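Local coordinates for polyketide biosynthesis 3-hydroxy-3-methylglutaryl-ACP synthase PksG (Bacillus subtilis, PDB 4YXT), which catalyses the aldol condensation of an acetyl group carried by AcpK with a beta-ketothioester intermediate on PksL during biosynthesis of the antibiotic bacillaene, at residues A[83-86]-A[90-93]; A[94-99]-A[103-108]; A[218-223]-A[254-259]; A[259-264]-A[281-286]. The protein carries 1 engineered substitution. All blocks are in the same frame, centred on the assembly; numbering follows the deposited sequence.

Interaction 1 (A[83-86]-A[90-93])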
loop_
_atom_site.group_PDB
_atom_site.type_symbol
_atom_site.label_atom_id
_atom_site.label_comp_id
_atom_site.label_asym_id
_atom_site.label_seq_id
_atom_site.Cartn_x
_atom_site.Cartn_y
_atom_site.Cartn_z
ATOM N N SER A 83 -6.678 5.914 6.566
ATOM C CA SER A 83 -7.295 5.842 7.876
ATOM C C SER A 83 -6.823 4.547 8.549
ATOM O O SER A 83 -7.596 3.783 9.099
ATOM C CB SER A 83 -8.808 5.870 7.736
ATOM O OG SER A 83 -9.272 6.976 6.957
ATOM N N GLY A 84 -5.540 4.271 8.432
ATOM C CA GLY A 84 -5.013 3.027 8.904
ATOM C C GLY A 84 -5.190 2.799 10.387
ATOM O O GLY A 84 -5.276 3.733 11.203
ATOM N N ILE A 85 -5.140 1.526 10.738
ATOM C CA ILE A 85 -5.404 1.063 12.103
ATOM C C ILE A 85 -4.096 0.722 12.811
ATOM O O ILE A 85 -4.067 0.508 14.001
ATOM C CB ILE A 85 -6.351 -0.175 11.965
ATOM C CG1 ILE A 85 -7.625 0.095 12.721
ATOM C CG2 ILE A 85 -5.655 -1.519 12.150
ATOM C CD1 ILE A 85 -8.306 1.356 12.183
ATOM N N ASP A 86 -3.028 0.589 12.034
ATOM C CA ASP A 86 -1.793 0.045 12.527
ATOM C C ASP A 86 -0.708 0.498 11.609
ATOM O O ASP A 86 -0.935 0.608 10.420
ATOM C CB ASP A 86 -1.864 -1.468 12.497
ATOM C CG ASP A 86 -0.886 -2.106 13.418
ATOM O OD1 ASP A 86 -1.173 -2.063 14.649
ATOM O OD2 ASP A 86 0.178 -2.653 12.945
ATOM N N SER A 90 -2.385 -4.491 8.259
ATOM C CA SER A 90 -3.345 -3.864 7.404
ATOM C C SER A 90 -4.820 -4.181 7.702
ATOM O O SER A 90 -5.197 -5.228 8.226
ATOM C CB SER A 90 -3.079 -4.219 5.919
ATOM O OG SER A 90 -3.508 -5.505 5.664
ATOM N N LEU A 91 -5.655 -3.249 7.302
ATOM C CA LEU A 91 -7.080 -3.440 7.377
ATOM C C LEU A 91 -7.507 -4.726 6.702
ATOM O O LEU A 91 -8.563 -5.301 7.079
ATOM C CB LEU A 91 -7.782 -2.252 6.718
ATOM C CG LEU A 91 -7.605 -0.930 7.413
ATOM C CD1 LEU A 91 -8.091 0.271 6.579
ATOM C CD2 LEU A 91 -8.374 -1.033 8.745
ATOM N N SER A 92 -6.780 -5.119 5.644
ATOM C CA SER A 92 -7.166 -6.278 4.850
ATOM C C SER A 92 -7.191 -7.621 5.619
ATOM O O SER A 92 -7.861 -8.571 5.193
ATOM C CB SER A 92 -6.267 -6.440 3.612
ATOM O OG SER A 92 -6.433 -5.348 2.708
ATOM N N THR A 93 -6.444 -7.716 6.718
ATOM C CA THR A 93 -6.463 -8.897 7.563
ATOM C C THR A 93 -7.868 -9.136 8.213
ATOM O O THR A 93 -8.466 -10.226 8.101
ATOM C CB THR A 93 -5.355 -8.819 8.622
ATOM O OG1 THR A 93 -5.595 -7.723 9.522
ATOM C CG2 THR A 93 -3.925 -8.671 7.980
#
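Ile85 and Leu91 make a small apolar contact between the loop that follows strand 74-80 and the first turn of helix 91-99. Their side chains cross at about a right angle, with Leu91 CD2 resting 3.9 Å from Ile85 CB and 4.2 Å from Ile85 CD1. The other methyl of the fork, Leu91 CD1, comes to 4.4 Å from Ser83 O. Two branched hydrocarbons suit this spot, where Pro51 of helix 51-64 also packs on both. The helix start is held by polar groups instead. Ser90 is the N-cap, its OG taking a weak bond from Ser92 N at 3.3 Å, while its carbonyl is gripped twice by Thr93: Thr93 OG1 lies 2.8 Å from Ser90 O, with Thr93 N as the second donor. Asp86 OD2 accepts from Gly88 N and Lys89 N of its own loop and from Arg203 N of the second subunit. Ser83 follows Ala82, an engineered residue at a position assigned by similarity to the proton donor/acceptor, and its OG is bonded to Asp144. This is a strand-to-helix connection of the thiolase-like fold, whose loop carries an active-site position and whose helix begins with a serine N-cap.

Interaction 2 (A[94-99]-A[103-108])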
loop_
_atom_site.group_PDB
_atom_site.type_symbol
_atom_site.label_atom_id
_atom_site.label_comp_id
_atom_site.label_asym_id
_atom_site.label_seq_id
_atom_site.Cartn_x
_atom_site.Cartn_y
_atom_site.Cartn_z
ATOM N N TYR A 94 -8.399 -8.103 8.862
ATOM C CA TYR A 94 -9.751 -8.124 9.431
ATOM C C TYR A 94 -10.846 -8.250 8.374
ATOM O O TYR A 94 -11.780 -9.024 8.553
ATOM C CB TYR A 94 -9.993 -6.835 10.217
ATOM C CG TYR A 94 -9.224 -6.752 11.522
ATOM C CD1 TYR A 94 -9.441 -7.699 12.514
ATOM C CD2 TYR A 94 -8.281 -5.771 11.751
ATOM C CE1 TYR A 94 -8.780 -7.651 13.697
ATOM C CE2 TYR A 94 -7.606 -5.703 12.951
ATOM C CZ TYR A 94 -7.872 -6.647 13.930
ATOM O OH TYR A 94 -7.243 -6.635 15.170
ATOM N N ILE A 95 -10.743 -7.494 7.269
ATOM C CA ILE A 95 -11.744 -7.581 6.216
ATOM C C ILE A 95 -11.829 -9.009 5.686
ATOM O O ILE A 95 -12.892 -9.544 5.510
ATOM C CB ILE A 95 -11.460 -6.694 5.002
ATOM C CG1 ILE A 95 -11.323 -5.222 5.355
ATOM C CG2 ILE A 95 -12.531 -6.853 3.969
ATOM C CD1 ILE A 95 -12.302 -4.791 6.353
ATOM N N HIS A 96 -10.684 -9.608 5.429
ATOM C CA HIS A 96 -10.620 -10.981 4.964
ATOM C C HIS A 96 -11.326 -11.998 5.908
ATOM O O HIS A 96 -12.086 -12.859 5.467
ATOM C CB HIS A 96 -9.146 -11.339 4.791
ATOM C CG HIS A 96 -8.904 -12.759 4.466
ATOM N ND1 HIS A 96 -8.779 -13.209 3.169
ATOM C CD2 HIS A 96 -8.750 -13.840 5.258
ATOM C CE1 HIS A 96 -8.565 -14.508 3.173
ATOM N NE2 HIS A 96 -8.521 -14.911 4.426
ATOM N N GLU A 97 -11.058 -11.890 7.197
ATOM C CA GLU A 97 -11.650 -12.777 8.192
ATOM C C GLU A 97 -13.179 -12.669 8.199
ATOM O O GLU A 97 -13.897 -13.655 8.154
ATOM C CB GLU A 97 -11.067 -12.412 9.584
ATOM C CG GLU A 97 -11.669 -13.138 10.796
ATOM C CD GLU A 97 -11.284 -14.616 10.888
ATOM O OE1 GLU A 97 -10.800 -15.179 9.887
ATOM O OE2 GLU A 97 -11.468 -15.229 11.970
ATOM N N TYR A 98 -13.707 -11.466 8.294
ATOM C CA TYR A 98 -15.151 -11.333 8.473
ATOM C C TYR A 98 -15.917 -11.465 7.163
ATOM O O TYR A 98 -17.140 -11.614 7.177
ATOM C CB TYR A 98 -15.473 -10.023 9.186
ATOM C CG TYR A 98 -15.112 -10.042 10.646
ATOM C CD1 TYR A 98 -13.841 -9.700 11.062
ATOM C CD2 TYR A 98 -16.054 -10.406 11.612
ATOM C CE1 TYR A 98 -13.478 -9.742 12.402
ATOM C CE2 TYR A 98 -15.711 -10.438 12.964
ATOM C CZ TYR A 98 -14.419 -10.106 13.346
ATOM O OH TYR A 98 -14.074 -10.116 14.658
ATOM N N LEU A 99 -15.231 -11.337 6.030
ATOM C CA LEU A 99 -15.819 -11.743 4.746
ATOM C C LEU A 99 -15.717 -13.252 4.470
ATOM O O LEU A 99 -16.383 -13.743 3.556
ATOM C CB LEU A 99 -15.204 -11.010 3.589
ATOM C CG LEU A 99 -15.465 -9.506 3.560
ATOM C CD1 LEU A 99 -14.749 -8.879 2.395
ATOM C CD2 LEU A 99 -16.952 -9.171 3.485
ATOM N N ARG A 103 -8.204 -18.695 2.396
ATOM C CA ARG A 103 -6.864 -18.318 2.926
ATOM C C ARG A 103 -5.828 -18.149 1.821
ATOM O O ARG A 103 -4.779 -17.521 2.033
ATOM C CB ARG A 103 -6.341 -19.330 3.953
ATOM C CG ARG A 103 -7.203 -19.542 5.180
ATOM C CD ARG A 103 -7.855 -20.925 5.160
ATOM N NE ARG A 103 -6.913 -21.922 5.641
ATOM C CZ ARG A 103 -6.783 -23.162 5.202
ATOM N NH1 ARG A 103 -7.563 -23.683 4.247
ATOM N NH2 ARG A 103 -5.819 -23.879 5.745
ATOM N N ASN A 104 -6.102 -18.740 0.660
ATOM C CA ASN A 104 -5.247 -18.636 -0.501
ATOM C C ASN A 104 -5.388 -17.270 -1.220
ATOM O O ASN A 104 -5.885 -17.184 -2.341
ATOM C CB ASN A 104 -5.529 -19.782 -1.518
ATOM C CG ASN A 104 -4.577 -19.739 -2.695
ATOM O OD1 ASN A 104 -3.436 -19.277 -2.579
ATOM N ND2 ASN A 104 -5.043 -20.155 -3.836
ATOM N N CYS A 105 -4.917 -16.206 -0.573
ATOM C CA CYS A 105 -5.217 -14.855 -0.998
ATOM C C CYS A 105 -4.081 -13.882 -0.578
ATOM O O CYS A 105 -3.708 -13.815 0.634
ATOM C CB CYS A 105 -6.526 -14.465 -0.311
ATOM S SG CYS A 105 -7.318 -12.923 -0.842
ATOM N N ARG A 106 -3.582 -13.066 -1.505
ATOM C CA ARG A 106 -2.771 -11.930 -1.013
ATOM C C ARG A 106 -3.622 -10.842 -0.406
ATOM O O ARG A 106 -4.631 -10.417 -1.023
ATOM C CB ARG A 106 -1.961 -11.296 -2.083
ATOM C CG ARG A 106 -1.142 -12.257 -2.883
ATOM C CD ARG A 106 -0.393 -11.439 -3.911
ATOM N NE ARG A 106 0.634 -12.177 -4.610
ATOM C CZ ARG A 106 0.603 -12.495 -5.906
ATOM N NH1 ARG A 106 -0.440 -12.164 -6.666
ATOM N NH2 ARG A 106 1.626 -13.176 -6.424
ATOM N N LEU A 107 -3.150 -10.344 0.749
ATOM C CA LEU A 107 -3.789 -9.298 1.557
ATOM C C LEU A 107 -2.759 -8.177 1.850
ATOM O O LEU A 107 -1.668 -8.478 2.386
ATOM C CB LEU A 107 -4.080 -9.867 2.939
ATOM C CG LEU A 107 -4.947 -11.094 2.985
ATOM C CD1 LEU A 107 -4.952 -11.783 4.344
ATOM C CD2 LEU A 107 -6.324 -10.631 2.567
ATOM N N PHE A 108 -3.094 -6.937 1.518
ATOM C CA PHE A 108 -2.295 -5.770 1.911
ATOM C C PHE A 108 -3.057 -4.457 1.730
ATOM O O PHE A 108 -4.186 -4.439 1.228
ATOM C CB PHE A 108 -0.934 -5.694 1.174
ATOM C CG PHE A 108 -1.045 -5.719 -0.343
ATOM C CD1 PHE A 108 -1.111 -6.911 -1.010
ATOM C CD2 PHE A 108 -1.155 -4.543 -1.060
ATOM C CE1 PHE A 108 -1.174 -6.960 -2.368
ATOM C CE2 PHE A 108 -1.226 -4.565 -2.442
ATOM C CZ PHE A 108 -1.233 -5.785 -3.095
#
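His96 of helix 91-99 lays its imidazole against Leu107 of strand 106-111, and this pair forms the close-packed half of the contact. With CG anti to the backbone N (chi1 173°), the ring reaches off the helix toward the strand. The two methyls of Leu107 divide the work: CD1 sits over one ring face, 4.3 Å from the ring centroid and 19° off the normal, a CH-pi contact, whereas CD2 comes down beside the root of the ring, 3.6 Å from His96 ND1 and 3.7 Å from His96 CB. Leu77 of the adjacent strand 74-80 touches both residues and backs the pair from the sheet.

Toward the turn that joins helix and strand the fit slackens. Cys105 CB approaches His96 CE1 obliquely at 4.0 Å, and the sulfur, Cys105 SG, lies at the ring edge, 5.2 Å from the centroid. At the solvent side only backbone arrives, with Arg103 CA 4.1 Å from His96 NE2, near the ring plane. The side chains of Arg103 and Arg106 both start off away from the helix; Arg103 NH2 bonds Tyr194 OH of the second subunit, and Arg106 pairs with Glu333 of that subunit, so the strand shows leucine to its helix and arginine to its dimer partner.

No hydrogen bond crosses the contact, and His96 ND1 is buried with no partner in the model. Histidine appears to act here mainly as a flat packing group, and its largely apolar surroundings would probably favour the neutral imidazole.

Interaction 3 (A[218-223]-A[254-259])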
loop_
_atom_site.group_PDB
_atom_site.type_symbol
_atom_site.label_atom_id
_atom_site.label_comp_id
_atom_site.label_asym_id
_atom_site.label_seq_id
_atom_site.Cartn_x
_atom_site.Cartn_y
_atom_site.Cartn_z
ATOM N N MET A 218 -4.802 24.138 -6.955
ATOM C CA MET A 218 -3.894 24.304 -8.090
ATOM C C MET A 218 -3.342 22.965 -8.509
ATOM O O MET A 218 -3.254 22.698 -9.712
ATOM C CB MET A 218 -2.665 25.168 -7.771
ATOM C CG MET A 218 -2.692 26.655 -8.013
ATOM S SD MET A 218 -1.081 27.293 -7.407
ATOM C CE MET A 218 -1.500 28.123 -5.870
ATOM N N SER A 219 -2.870 22.153 -7.547
ATOM C CA SER A 219 -2.274 20.856 -7.935
ATOM C C SER A 219 -3.315 19.885 -8.549
ATOM O O SER A 219 -3.105 19.297 -9.627
ATOM C CB SER A 219 -1.481 20.239 -6.804
ATOM O OG SER A 219 -2.250 20.136 -5.636
ATOM N N TYR A 220 -4.476 19.777 -7.942
ATOM C CA TYR A 220 -5.586 19.066 -8.586
ATOM C C TYR A 220 -5.807 19.489 -10.010
ATOM O O TYR A 220 -5.938 18.650 -10.879
ATOM C CB TYR A 220 -6.869 19.282 -7.788
ATOM C CG TYR A 220 -8.106 18.549 -8.248
ATOM C CD1 TYR A 220 -8.779 18.906 -9.424
ATOM C CD2 TYR A 220 -8.615 17.487 -7.494
ATOM C CE1 TYR A 220 -9.963 18.247 -9.812
ATOM C CE2 TYR A 220 -9.780 16.825 -7.875
ATOM C CZ TYR A 220 -10.445 17.194 -9.024
ATOM O OH TYR A 220 -11.569 16.520 -9.398
ATOM N N LEU A 221 -5.874 20.796 -10.266
ATOM C CA LEU A 221 -6.153 21.276 -11.631
ATOM C C LEU A 221 -4.973 21.067 -12.568
ATOM O O LEU A 221 -5.132 20.600 -13.719
ATOM C CB LEU A 221 -6.537 22.751 -11.626
ATOM C CG LEU A 221 -7.863 23.086 -10.979
ATOM C CD1 LEU A 221 -7.959 24.603 -10.732
ATOM C CD2 LEU A 221 -9.032 22.560 -11.810
ATOM N N ASP A 222 -3.774 21.363 -12.087
ATOM C CA ASP A 222 -2.601 20.995 -12.891
ATOM C C ASP A 222 -2.557 19.488 -13.268
ATOM O O ASP A 222 -2.282 19.154 -14.449
ATOM C CB ASP A 222 -1.334 21.445 -12.205
ATOM C CG ASP A 222 -1.247 22.987 -12.073
ATOM O OD1 ASP A 222 -1.970 23.720 -12.807
ATOM O OD2 ASP A 222 -0.443 23.459 -11.217
ATOM N N CYS A 223 -2.886 18.591 -12.318
ATOM C CA CYS A 223 -2.886 17.170 -12.608
ATOM C C CYS A 223 -4.044 16.775 -13.522
ATOM O O CYS A 223 -3.879 15.905 -14.379
ATOM C CB CYS A 223 -2.892 16.276 -11.377
ATOM S SG CYS A 223 -1.483 16.353 -10.199
ATOM N N GLY A 254 -18.652 18.879 -4.667
ATOM C CA GLY A 254 -19.197 19.104 -5.994
ATOM C C GLY A 254 -18.696 20.334 -6.702
ATOM O O GLY A 254 -18.512 20.335 -7.932
ATOM N N GLY A 255 -18.507 21.395 -5.935
ATOM C CA GLY A 255 -18.070 22.668 -6.493
ATOM C C GLY A 255 -16.681 22.607 -7.073
ATOM O O GLY A 255 -16.424 23.261 -8.060
ATOM N N MET A 256 -15.804 21.793 -6.480
ATOM C CA MET A 256 -14.439 21.568 -6.995
ATOM C C MET A 256 -14.539 20.959 -8.386
ATOM O O MET A 256 -13.942 21.414 -9.350
ATOM C CB MET A 256 -13.674 20.601 -6.073
ATOM C CG MET A 256 -12.276 20.223 -6.555
ATOM S SD MET A 256 -11.174 21.615 -6.252
ATOM C CE MET A 256 -10.923 21.403 -4.483
ATOM N N VAL A 257 -15.378 19.950 -8.499
ATOM C CA VAL A 257 -15.507 19.272 -9.752
ATOM C C VAL A 257 -16.117 20.138 -10.883
ATOM O O VAL A 257 -15.702 20.087 -12.064
ATOM C CB VAL A 257 -16.283 17.984 -9.513
ATOM C CG1 VAL A 257 -16.547 17.293 -10.835
ATOM C CG2 VAL A 257 -15.465 17.107 -8.574
ATOM N N LYS A 258 -17.142 20.883 -10.551
ATOM C CA LYS A 258 -17.705 21.820 -11.534
ATOM C C LYS A 258 -16.676 22.833 -12.009
ATOM O O LYS A 258 -16.606 23.130 -13.175
ATOM C CB LYS A 258 -18.916 22.548 -10.985
ATOM C CG LYS A 258 -19.678 23.304 -12.058
ATOM C CD LYS A 258 -20.984 23.816 -11.487
ATOM C CE LYS A 258 -21.636 24.854 -12.387
ATOM N NZ LYS A 258 -23.125 24.682 -12.375
ATOM N N GLY A 259 -15.884 23.359 -11.089
ATOM C CA GLY A 259 -14.768 24.236 -11.453
ATOM C C GLY A 259 -13.788 23.594 -12.419
ATOM O O GLY A 259 -13.421 24.212 -13.418
#
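Tyr220 and Met256 both carry CG opposite the backbone N, the tyrosine with a chi1 of -176°, and so reach from their two helices toward each other. The turn at chi2 of Met256 (76°) then keeps the sulfur above the same face of the tyrosine as CG. Met256 CG stands 4.3 Å above the ring plane, over its centre, and Met256 SD is 4.8 Å from the ring centroid, 12° off the normal. This is a Met-aromatic contact made from above the face, the sulfur standing somewhat far off. A long, flexible and polarisable side chain suits the task of spanning a gap of 9.3 Å between Tyr220 CA and Met256 CA.

Beyond the methionine, the phenol end passes Val257, whose CG2 lies 4.0 Å from Tyr220 OH. The hydroxyl is not left among hydrocarbon: it hydrogen-bonds the backbone O of His250, a proton donor/acceptor by similarity. Tyrosine can thus fill the interface with its ring and still fasten the chain at a residue assigned to the active site by similarity, which makes it a plausible second-shell support.

Helices 213-234 and 254-267 meet here, with Ala260, one turn on from Met256, also touching the tyrosine. Phe324 of strand 319-327 stacks edge-to-face with the ring, and Tyr249 of the edge strand 246-249 packs on both Tyr220 and Val257, joining the helix pair to the sheet.

Interaction 4 (A[259-264]-A[281-286])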
loop_
_atom_site.group_PDB
_atom_site.type_symbol
_atom_site.label_atom_id
_atom_site.label_comp_id
_atom_site.label_asym_id
_atom_site.label_seq_id
_atom_site.Cartn_x
_atom_site.Cartn_y
_atom_site.Cartn_z
ATOM N N GLY A 259 -15.884 23.359 -11.089
ATOM C CA GLY A 259 -14.768 24.236 -11.453
ATOM C C GLY A 259 -13.788 23.594 -12.419
ATOM O O GLY A 259 -13.421 24.212 -13.418
ATOM N N ALA A 260 -13.355 22.358 -12.135
ATOM C CA ALA A 260 -12.353 21.686 -12.965
ATOM C C ALA A 260 -12.888 21.270 -14.294
ATOM O O ALA A 260 -12.167 21.330 -15.280
ATOM C CB ALA A 260 -11.797 20.467 -12.268
ATOM N N HIS A 261 -14.143 20.833 -14.361
ATOM C CA HIS A 261 -14.733 20.552 -15.687
ATOM C C HIS A 261 -14.719 21.817 -16.576
ATOM O O HIS A 261 -14.390 21.736 -17.738
ATOM C CB HIS A 261 -16.170 19.970 -15.565
ATOM C CG HIS A 261 -16.910 19.901 -16.868
ATOM N ND1 HIS A 261 -17.778 20.891 -17.285
ATOM C CD2 HIS A 261 -16.894 18.976 -17.857
ATOM C CE1 HIS A 261 -18.286 20.568 -18.457
ATOM N NE2 HIS A 261 -17.767 19.413 -18.836
ATOM N N ARG A 262 -15.051 22.971 -16.007
ATOM C CA ARG A 262 -15.038 24.254 -16.761
ATOM C C ARG A 262 -13.641 24.601 -17.286
ATOM O O ARG A 262 -13.491 25.007 -18.410
ATOM C CB ARG A 262 -15.534 25.383 -15.856
ATOM C CG ARG A 262 -15.522 26.771 -16.477
ATOM C CD ARG A 262 -16.551 27.653 -15.786
ATOM N NE ARG A 262 -16.521 27.515 -14.317
ATOM C CZ ARG A 262 -17.525 27.090 -13.527
ATOM N NH1 ARG A 262 -18.718 26.739 -14.020
ATOM N NH2 ARG A 262 -17.336 27.020 -12.206
ATOM N N THR A 263 -12.629 24.430 -16.434
ATOM C CA THR A 263 -11.255 24.658 -16.764
ATOM C C THR A 263 -10.875 23.749 -17.899
ATOM O O THR A 263 -10.418 24.217 -18.928
ATOM C CB THR A 263 -10.380 24.386 -15.545
ATOM O OG1 THR A 263 -10.828 25.205 -14.444
ATOM C CG2 THR A 263 -8.933 24.701 -15.832
ATOM N N MET A 264 -11.113 22.442 -17.763
ATOM C CA MET A 264 -10.718 21.499 -18.836
ATOM C C MET A 264 -11.357 21.809 -20.174
ATOM O O MET A 264 -10.690 21.762 -21.222
ATOM C CB MET A 264 -11.060 20.051 -18.460
ATOM C CG MET A 264 -10.203 19.494 -17.341
ATOM S SD MET A 264 -8.447 19.510 -17.772
ATOM C CE MET A 264 -8.289 18.243 -19.025
ATOM N N LEU A 281 -24.061 19.048 -17.468
ATOM C CA LEU A 281 -25.334 18.446 -17.122
ATOM C C LEU A 281 -25.444 17.068 -17.668
ATOM O O LEU A 281 -25.865 16.199 -16.990
ATOM C CB LEU A 281 -26.478 19.215 -17.760
ATOM C CG LEU A 281 -26.903 20.506 -17.139
ATOM C CD1 LEU A 281 -28.105 20.993 -17.939
ATOM C CD2 LEU A 281 -27.212 20.292 -15.670
ATOM N N THR A 282 -25.074 16.895 -18.938
ATOM C CA THR A 282 -25.026 15.586 -19.559
ATOM C C THR A 282 -24.001 14.614 -18.912
ATOM O O THR A 282 -24.355 13.510 -18.516
ATOM C CB THR A 282 -24.667 15.772 -21.019
ATOM O OG1 THR A 282 -25.626 16.647 -21.590
ATOM C CG2 THR A 282 -24.716 14.489 -21.756
ATOM N N ARG A 283 -22.748 15.047 -18.781
ATOM C CA ARG A 283 -21.652 14.126 -18.595
ATOM C C ARG A 283 -21.098 14.028 -17.229
ATOM O O ARG A 283 -20.324 13.127 -16.958
ATOM C CB ARG A 283 -20.511 14.553 -19.494
ATOM C CG ARG A 283 -20.836 14.374 -20.945
ATOM C CD ARG A 283 -19.560 14.197 -21.706
ATOM N NE ARG A 283 -18.662 15.325 -21.570
ATOM C CZ ARG A 283 -17.430 15.328 -22.048
ATOM N NH1 ARG A 283 -16.925 14.247 -22.678
ATOM N NH2 ARG A 283 -16.711 16.418 -21.923
ATOM N N VAL A 284 -21.421 14.994 -16.379
ATOM C CA VAL A 284 -20.734 15.162 -15.121
ATOM C C VAL A 284 -21.662 15.109 -13.925
ATOM O O VAL A 284 -21.380 14.419 -12.909
ATOM C CB VAL A 284 -19.981 16.495 -15.117
ATOM C CG1 VAL A 284 -19.149 16.645 -13.863
ATOM C CG2 VAL A 284 -19.107 16.613 -16.362
ATOM N N LYS A 285 -22.779 15.808 -14.037
ATOM C CA LYS A 285 -23.738 15.885 -12.949
ATOM C C LYS A 285 -24.261 14.508 -12.519
ATOM O O LYS A 285 -24.443 14.307 -11.365
ATOM C CB LYS A 285 -24.907 16.819 -13.304
ATOM C CG LYS A 285 -26.103 16.709 -12.369
ATOM C CD LYS A 285 -27.091 17.849 -12.574
ATOM C CE LYS A 285 -28.035 18.028 -11.368
ATOM N NZ LYS A 285 -29.038 16.918 -11.291
ATOM N N PRO A 286 -24.500 13.559 -13.434
ATOM C CA PRO A 286 -24.873 12.239 -12.847
ATOM C C PRO A 286 -23.883 11.677 -11.744
ATOM O O PRO A 286 -24.315 11.194 -10.651
ATOM C CB PRO A 286 -24.942 11.339 -14.076
ATOM C CG PRO A 286 -25.370 12.295 -15.184
ATOM C CD PRO A 286 -24.630 13.563 -14.893
#
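His261 and Val284 supply the apolar part of this contact. Val284 CG2 sits over one face of the imidazole, 4.0 Å from its centroid and 29° off the normal, a CH-pi contact displaced toward the rim so that His261 CD2 is nearest at 3.6 Å. A chi1 of 169° swings the ring out from helix 254-267 to meet it. Valine offers the face a compact methyl; histidine combines that face with an NE2 for Asp279.

The polar part runs through a third residue. Arg283 NH2 lies near the plane of the imidazole, 4.4 Å from His261 NE2, too far for a direct bond. Asp279 links the two, one carboxylate oxygen bonding His261 NE2 and the other forming a salt bridge with Arg283 NE. Such a shared anion would tend to steady a positive charge on either neighbour.

Within helix 254-267, Gly259 O accepts from both N and OG1 of Thr263, the OG1 3.0 Å away and above the carbonyl plane.

Tyr249 packs on both His261 and Val284, and Leu247 on Arg283. Helix 254-267 thus packs against the C-terminal end of helix 273-283 and the residue after it, both resting on strand 246-249 of the thiolase-like fold.

In the fold
Following the chain from the N terminus, the four contacts close in series, and none nests within or crosses another. Interaction 1 closes the short loop entering helix 91-99, and interaction 2 closes the turn leaving it; together they seat the helix of a beta-alpha-beta unit beside strand 106-111, outermost within the chain, and Ser92 OG bonding Phe108 O connects them. Both also touch the second subunit. Interaction 3 closes a longer excursion through strand 246-249, and interaction 4, sharing Gly259, closes the stretch that holds most of helix 273-283. Their centres are about 10 Å apart, whereas those of interactions 2 and 4 are about 38 Å apart, at opposite ends of the sheet.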